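Local coordinates for protein putative aspartyl-tRNA synthetase (Leishmania major, PDB 6OD8) that probably catalyses the ATP-dependent attachment of L-aspartate to tRNA(Asp), as a class II aminoacyl-tRNA synthetase, at residues A[460-464]-A[465-469]; A[323-326]-A[327-330]; A[210-214]-A[215-219]. All coordinates share one frame; numbering follows the deposited sequence.

Contact 1: residues A[460-464]-A[465-469]; sequences TMECK and DDVRF. With EDO (1,2-ethanediol), chain F; EDO (1,2-ethanediol), chain C.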
# COMPACT_ATOMS: atom_id res chain seq x y z
N THR A 460 -4.00 4.48 -25.77
CA THR A 460 -5.16 5.34 -25.53
C THR A 460 -6.18 5.22 -26.67
O THR A 460 -5.83 5.38 -27.84
CB THR A 460 -4.71 6.79 -25.42
OG1 THR A 460 -3.68 6.87 -24.43
CG2 THR A 460 -5.89 7.70 -25.02
N MET A 461 -7.45 4.97 -26.32
CA MET A 461 -8.52 4.86 -27.32
C MET A 461 -8.81 6.22 -27.95
O MET A 461 -9.00 7.21 -27.24
CB MET A 461 -9.80 4.30 -26.69
CG MET A 461 -10.95 4.06 -27.69
SD MET A 461 -10.71 2.62 -28.72
CE MET A 461 -11.21 1.31 -27.56
N GLU A 462 -8.84 6.26 -29.29
CA GLU A 462 -9.17 7.49 -30.01
C GLU A 462 -10.69 7.72 -30.04
O GLU A 462 -11.49 6.78 -29.94
CB GLU A 462 -8.63 7.43 -31.44
CG GLU A 462 -7.10 7.51 -31.51
CD GLU A 462 -6.51 6.92 -32.79
OE1 GLU A 462 -7.28 6.58 -33.72
OE2 GLU A 462 -5.27 6.79 -32.87
N CYS A 463 -11.10 8.99 -30.18
CA CYS A 463 -12.52 9.28 -30.34
C CYS A 463 -13.00 8.80 -31.71
O CYS A 463 -12.36 9.07 -32.73
CB CYS A 463 -12.80 10.78 -30.21
SG CYS A 463 -12.18 11.49 -28.69
N LYS A 464 -14.13 8.11 -31.71
CA LYS A 464 -14.72 7.60 -32.95
C LYS A 464 -15.07 8.73 -33.92
O LYS A 464 -14.88 8.60 -35.13
CB LYS A 464 -15.98 6.80 -32.64
CG LYS A 464 -16.50 6.02 -33.84
CD LYS A 464 -17.41 4.91 -33.44
CE LYS A 464 -17.47 3.86 -34.54
NZ LYS A 464 -17.93 4.46 -35.82
N ASP A 465 -15.61 9.84 -33.39
CA ASP A 465 -16.05 10.94 -34.24
C ASP A 465 -14.89 11.76 -34.80
O ASP A 465 -15.06 12.45 -35.80
CB ASP A 465 -17.00 11.85 -33.46
CG ASP A 465 -16.44 12.25 -32.09
OD1 ASP A 465 -16.08 11.35 -31.29
OD2 ASP A 465 -16.36 13.47 -31.82
N ASP A 466 -13.71 11.68 -34.19
CA ASP A 466 -12.64 12.61 -34.54
C ASP A 466 -11.34 12.00 -34.00
O ASP A 466 -11.03 12.18 -32.82
CB ASP A 466 -12.93 13.97 -33.93
CG ASP A 466 -11.99 15.06 -34.44
OD1 ASP A 466 -10.93 14.71 -34.99
OD2 ASP A 466 -12.32 16.27 -34.27
N VAL A 467 -10.59 11.31 -34.86
CA VAL A 467 -9.43 10.58 -34.35
C VAL A 467 -8.26 11.51 -34.03
O VAL A 467 -7.23 11.06 -33.54
CB VAL A 467 -8.96 9.47 -35.30
CG1 VAL A 467 -9.95 8.30 -35.29
CG2 VAL A 467 -8.73 10.03 -36.71
N ARG A 468 -8.43 12.82 -34.30
CA ARG A 468 -7.45 13.79 -33.81
C ARG A 468 -7.39 13.81 -32.29
O ARG A 468 -6.40 14.27 -31.72
CB ARG A 468 -7.77 15.20 -34.32
CG ARG A 468 -7.65 15.42 -35.83
CD ARG A 468 -8.09 16.84 -36.22
NE ARG A 468 -9.42 17.15 -35.71
CZ ARG A 468 -9.99 18.36 -35.72
NH1 ARG A 468 -9.33 19.39 -36.25
NH2 ARG A 468 -11.20 18.53 -35.22
N PHE A 469 -8.45 13.34 -31.62
CA PHE A 469 -8.56 13.41 -30.17
C PHE A 469 -8.78 12.01 -29.60
O PHE A 469 -9.02 11.04 -30.33
CB PHE A 469 -9.68 14.37 -29.74
CG PHE A 469 -9.48 15.79 -30.22
CD1 PHE A 469 -8.66 16.67 -29.52
CD2 PHE A 469 -10.11 16.25 -31.39
CE1 PHE A 469 -8.46 17.98 -29.96
CE2 PHE A 469 -9.91 17.56 -31.84
CZ PHE A 469 -9.08 18.43 -31.13
C1 EDO F . -9.20 3.37 -33.24
O1 EDO F . -9.30 4.73 -33.71
C2 EDO F . -9.10 3.36 -31.71
O2 EDO F . -8.01 4.19 -31.27
C1 EDO C . -4.57 4.34 -35.74
O1 EDO C . -4.43 4.44 -34.31
C2 EDO C . -6.02 4.63 -36.14
O2 EDO C . -6.23 6.05 -36.26
O HOH W 1 -4.82 9.55 -34.29

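Contact 2: residues A[323-326]-A[327-330]; sequences HYYE and VLDV. With EDO (1,2-ethanediol), chain H.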
# COMPACT_ATOMS: atom_id res chain seq x y z
N HIS A 323 -18.32 4.08 -21.38
CA HIS A 323 -17.69 5.38 -21.59
C HIS A 323 -16.58 5.60 -20.57
O HIS A 323 -16.70 5.22 -19.40
CB HIS A 323 -18.73 6.49 -21.45
CG HIS A 323 -18.40 7.75 -22.18
ND1 HIS A 323 -17.43 8.63 -21.75
CD2 HIS A 323 -18.95 8.32 -23.29
CE1 HIS A 323 -17.36 9.65 -22.58
NE2 HIS A 323 -18.28 9.50 -23.52
N TYR A 324 -15.51 6.27 -21.01
CA TYR A 324 -14.47 6.61 -20.06
C TYR A 324 -14.91 7.64 -19.03
O TYR A 324 -14.20 7.81 -18.03
CB TYR A 324 -13.21 7.12 -20.78
CG TYR A 324 -13.32 8.52 -21.33
CD1 TYR A 324 -12.82 9.61 -20.61
CD2 TYR A 324 -13.91 8.77 -22.57
CE1 TYR A 324 -12.90 10.89 -21.10
CE2 TYR A 324 -14.00 10.04 -23.07
CZ TYR A 324 -13.50 11.10 -22.34
OH TYR A 324 -13.58 12.38 -22.85
N TYR A 325 -16.04 8.33 -19.22
CA TYR A 325 -16.57 9.16 -18.13
C TYR A 325 -16.87 8.33 -16.89
O TYR A 325 -16.94 8.90 -15.79
CB TYR A 325 -17.84 9.92 -18.56
CG TYR A 325 -17.58 11.06 -19.52
CD1 TYR A 325 -18.62 11.63 -20.25
CD2 TYR A 325 -16.29 11.57 -19.70
CE1 TYR A 325 -18.37 12.66 -21.14
CE2 TYR A 325 -16.04 12.62 -20.59
CZ TYR A 325 -17.09 13.16 -21.30
OH TYR A 325 -16.86 14.19 -22.18
N GLU A 326 -17.04 7.01 -17.02
CA GLU A 326 -17.18 6.17 -15.84
C GLU A 326 -15.91 6.17 -15.00
O GLU A 326 -15.96 6.13 -13.76
CB GLU A 326 -17.55 4.74 -16.25
CG GLU A 326 -18.87 4.68 -16.99
CD GLU A 326 -19.10 3.34 -17.67
OE1 GLU A 326 -18.76 2.30 -17.06
OE2 GLU A 326 -19.64 3.34 -18.78
N VAL A 327 -14.75 6.20 -15.68
CA VAL A 327 -13.45 6.33 -15.02
C VAL A 327 -13.31 7.70 -14.38
O VAL A 327 -12.88 7.83 -13.22
CB VAL A 327 -12.31 6.09 -16.03
CG1 VAL A 327 -10.95 6.29 -15.32
CG2 VAL A 327 -12.42 4.70 -16.64
N LEU A 328 -13.64 8.75 -15.13
CA LEU A 328 -13.56 10.10 -14.62
C LEU A 328 -14.51 10.31 -13.44
O LEU A 328 -14.16 11.00 -12.48
CB LEU A 328 -13.86 11.07 -15.78
CG LEU A 328 -13.93 12.55 -15.43
CD1 LEU A 328 -12.58 12.99 -14.84
CD2 LEU A 328 -14.29 13.34 -16.70
N ASP A 329 -15.69 9.70 -13.49
CA ASP A 329 -16.61 9.75 -12.36
C ASP A 329 -15.95 9.21 -11.09
O ASP A 329 -16.05 9.82 -10.01
CB ASP A 329 -17.88 8.94 -12.66
CG ASP A 329 -18.81 9.61 -13.67
OD1 ASP A 329 -18.61 10.79 -14.02
OD2 ASP A 329 -19.76 8.93 -14.12
N VAL A 330 -15.27 8.06 -11.19
CA VAL A 330 -14.60 7.47 -10.03
C VAL A 330 -13.46 8.37 -9.57
O VAL A 330 -13.31 8.63 -8.38
CB VAL A 330 -14.11 6.05 -10.36
CG1 VAL A 330 -13.06 5.56 -9.36
CG2 VAL A 330 -15.33 5.09 -10.37
C1 EDO H . -17.87 13.47 -9.15
O1 EDO H . -18.67 13.29 -7.97
C2 EDO H . -18.37 12.61 -10.30
O2 EDO H . -18.73 11.31 -9.81

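Contact 3: residues A[210-214]-A[215-219]; sequences MDLRT and LASGA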
# COMPACT_ATOMS: atom_id res chain seq x y z
N MET A 210 17.06 14.24 11.41
CA MET A 210 16.93 15.48 12.17
C MET A 210 15.78 16.33 11.63
O MET A 210 14.95 16.86 12.39
CB MET A 210 18.25 16.25 12.13
CG MET A 210 18.30 17.49 12.96
SD MET A 210 18.30 17.10 14.75
CE MET A 210 18.25 18.77 15.40
N ASP A 211 15.75 16.51 10.31
CA ASP A 211 14.72 17.34 9.67
C ASP A 211 13.32 16.86 10.01
O ASP A 211 12.41 17.68 10.21
CB ASP A 211 14.89 17.34 8.15
CG ASP A 211 13.72 18.02 7.45
OD1 ASP A 211 13.66 19.27 7.48
OD2 ASP A 211 12.82 17.32 6.96
N LEU A 212 13.11 15.54 10.04
CA LEU A 212 11.76 15.04 10.25
C LEU A 212 11.20 15.44 11.61
O LEU A 212 9.99 15.36 11.81
CB LEU A 212 11.72 13.50 10.11
CG LEU A 212 11.93 12.91 8.70
CD1 LEU A 212 12.16 11.39 8.76
CD2 LEU A 212 10.72 13.24 7.80
N ARG A 213 12.06 15.83 12.55
CA ARG A 213 11.61 16.22 13.88
C ARG A 213 10.92 17.58 13.91
O ARG A 213 10.28 17.91 14.91
CB ARG A 213 12.80 16.22 14.86
CG ARG A 213 13.54 14.88 14.90
CD ARG A 213 14.83 14.97 15.74
NE ARG A 213 15.66 13.80 15.45
CZ ARG A 213 16.80 13.49 16.06
NH1 ARG A 213 17.28 14.27 17.03
NH2 ARG A 213 17.44 12.40 15.70
N THR A 214 11.05 18.39 12.85
CA THR A 214 10.40 19.69 12.82
C THR A 214 8.89 19.52 12.66
O THR A 214 8.40 18.49 12.18
CB THR A 214 10.94 20.56 11.67
OG1 THR A 214 10.60 19.98 10.42
CG2 THR A 214 12.47 20.71 11.76
N LEU A 215 8.15 20.54 13.10
CA LEU A 215 6.69 20.47 13.03
C LEU A 215 6.21 20.25 11.61
O LEU A 215 5.40 19.36 11.34
CB LEU A 215 6.06 21.76 13.59
CG LEU A 215 6.17 22.02 15.08
CD1 LEU A 215 5.62 23.42 15.41
CD2 LEU A 215 5.40 20.97 15.81
N ALA A 216 6.69 21.08 10.67
CA ALA A 216 6.17 21.03 9.31
C ALA A 216 6.53 19.73 8.62
O ALA A 216 5.69 19.10 7.98
CB ALA A 216 6.67 22.24 8.50
N SER A 217 7.80 19.31 8.73
CA SER A 217 8.21 18.08 8.05
C SER A 217 7.46 16.87 8.61
O SER A 217 6.92 16.05 7.86
CB SER A 217 9.74 17.95 8.17
OG SER A 217 10.23 16.86 7.42
N GLY A 218 7.37 16.76 9.94
CA GLY A 218 6.56 15.70 10.52
C GLY A 218 5.12 15.73 10.05
O GLY A 218 4.54 14.68 9.75
N ALA A 219 4.53 16.93 9.95
CA ALA A 219 3.13 17.03 9.52
C ALA A 219 2.97 16.64 8.06
O ALA A 219 1.97 16.00 7.69
CB ALA A 219 2.59 18.46 9.73

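Contact 1: residues A[460-464]-A[465-469]
The F469 ring, whose CB packs 4.0 Å from C463 SG, has the D466 carboxylate carbon and R468 NH2 in plane at its edge. The R468 guanidinium meets the same carboxylate edge-on. R468 NH2 donates to D466 OD2 at 2.7 Å and R468 NE to D466 OD1 at 3.0 Å, and each oxygen uses its syn lone pair. D466 OD1 also takes the backbone N of R468, which makes an Asx turn and fixes the carboxylate from a second side. A type I beta turn runs from D466 to F469, in the loop that joins the antiparallel neighbour strands 445-449 and 472-477 of the synthetase core. C463 N donates to F469 O in a nearly straight bond of 2.9 Å, which draws the two sides of the loop tip together. D466 N donates to C463 O, coming from above the carbonyl plane. E462 runs extended past CG and places OE1 3.5 Å from V467 CG1. Two 1,2-ethanediol molecules, probably from the crystallisation liquor, donate to this carboxylate, and R498 forms a salt bridge with OE2. D465 carries its OD1 to within 3.5 Å of C463 CB, and OD1 forms a salt bridge with R450. Q64 of the second subunit bonds to E462 O.

Contact 2: residues A[323-326]-A[327-330]
Y324 O accepts two backbone N-H groups across the contact. L328 N lies 3.1 Å from Y324 O, in the carbonyl plane. V327 N is also near, but its bond is weak and bent. The shortest of the helix bonds here joins D329 N to Y325 O at 2.7 Å. V330 N bonds to E326 O one residue further on. D329 CB holds CG anti to its own carbonyl carbon (chi1 -73°), which brings CG within 2.9 Å of Y325 O. Two acceptor groups thus lie close together there. R401, in a salt bridge to OD1, and Y68 OH of the second subunit, at OD2, may offset this.

H323 and E326 form a capping box at the start of helix 325-342, which packs on the mostly antiparallel sheet of the class II synthetase core. H323 ND1 takes Y325 N at 2.9 Å, with the donor in the imidazole plane. E326 OE2 takes H323 N from above the carboxylate plane, and E322 N as well. H323 CE1 sits 3.2 Å above the Y325 ring plane, over its centre. Y325 and L328 lie side by side and point the same way, with CD2 of Y325 4.0 Å from CD2 of L328. L328 then reaches Y473 and M475 of strand 472-477, and V327 packs on M318 of strand 310-319. The hydroxyls of Y324 and Y325 end on different oxygens of D449, OD1 and OD2, while Y324 N bonds to S65 OG of the second subunit.

Contact 3: residues A[210-214]-A[215-219]
S217 CB sits 3.2 Å from T214 OG1 and 3.4 Å from D211 OD2. This is the N-cap of helix 215-237, with T214 as the cap residue. From CB the S217 side chain runs to OG, which lies anti to the S217 backbone N (chi1 -173°). This turns the hydroxyl back toward the preceding helix. OG donates to D211 OD2 at 2.7 Å, from above the carboxylate plane. L212 CD2 lies alongside the same hydroxyl, 3.7 Å from OG.

The long helix, followed by a short strand at 241-242, is consistent with motif 1 of class II synthetases. A type I beta turn from D211 to T214 brings the chain round from helix 208-211. T214 puts OG1 between its own N and carbonyl carbon (chi1 66°). In that position OG1 faces the first turn of the new helix and takes S217 N in a weak bond of 3.3 Å. The T214 side chain packs against L185, A188 and S189 of helix 185-189.

D211 is held at both oxygens. R208 forms a salt bridge with OD2, the oxygen that S217 also uses, and R204 forms one with OD1. Two arginines and a hydroxyl would favour the charged carboxylate here. R213 points away from the helix start and pairs with E140 of the OB-fold domain, and its NH1 also bonds to L518 O of the second subunit.

The first main-chain bond of the new helix across the contact runs from G218 N to T214 O, at 3.0 Å and with an N-H...O angle of 161°.

Contact 3 comes first along the chain. It turns helix 208-211 into helix 215-237, beside the OB-fold domain, probably the anticodon-binding one. Contact 2 follows, where strand 310-319 hands over to helix 325-342. Contact 1 is last and folds the tip of the loop between strands 445-449 and 472-477. The three stand in series; none nests in or crosses another. Contacts 1 and 2 are neighbours, with centres 16 Å apart and nearest atoms about 6 Å apart. Y324 of contact 2 touches R450 and N471, which also border contact 1. Contact 3 lies far off, its centre 38 Å from that of contact 2 and 47 Å from that of contact 1. All three touch the second subunit.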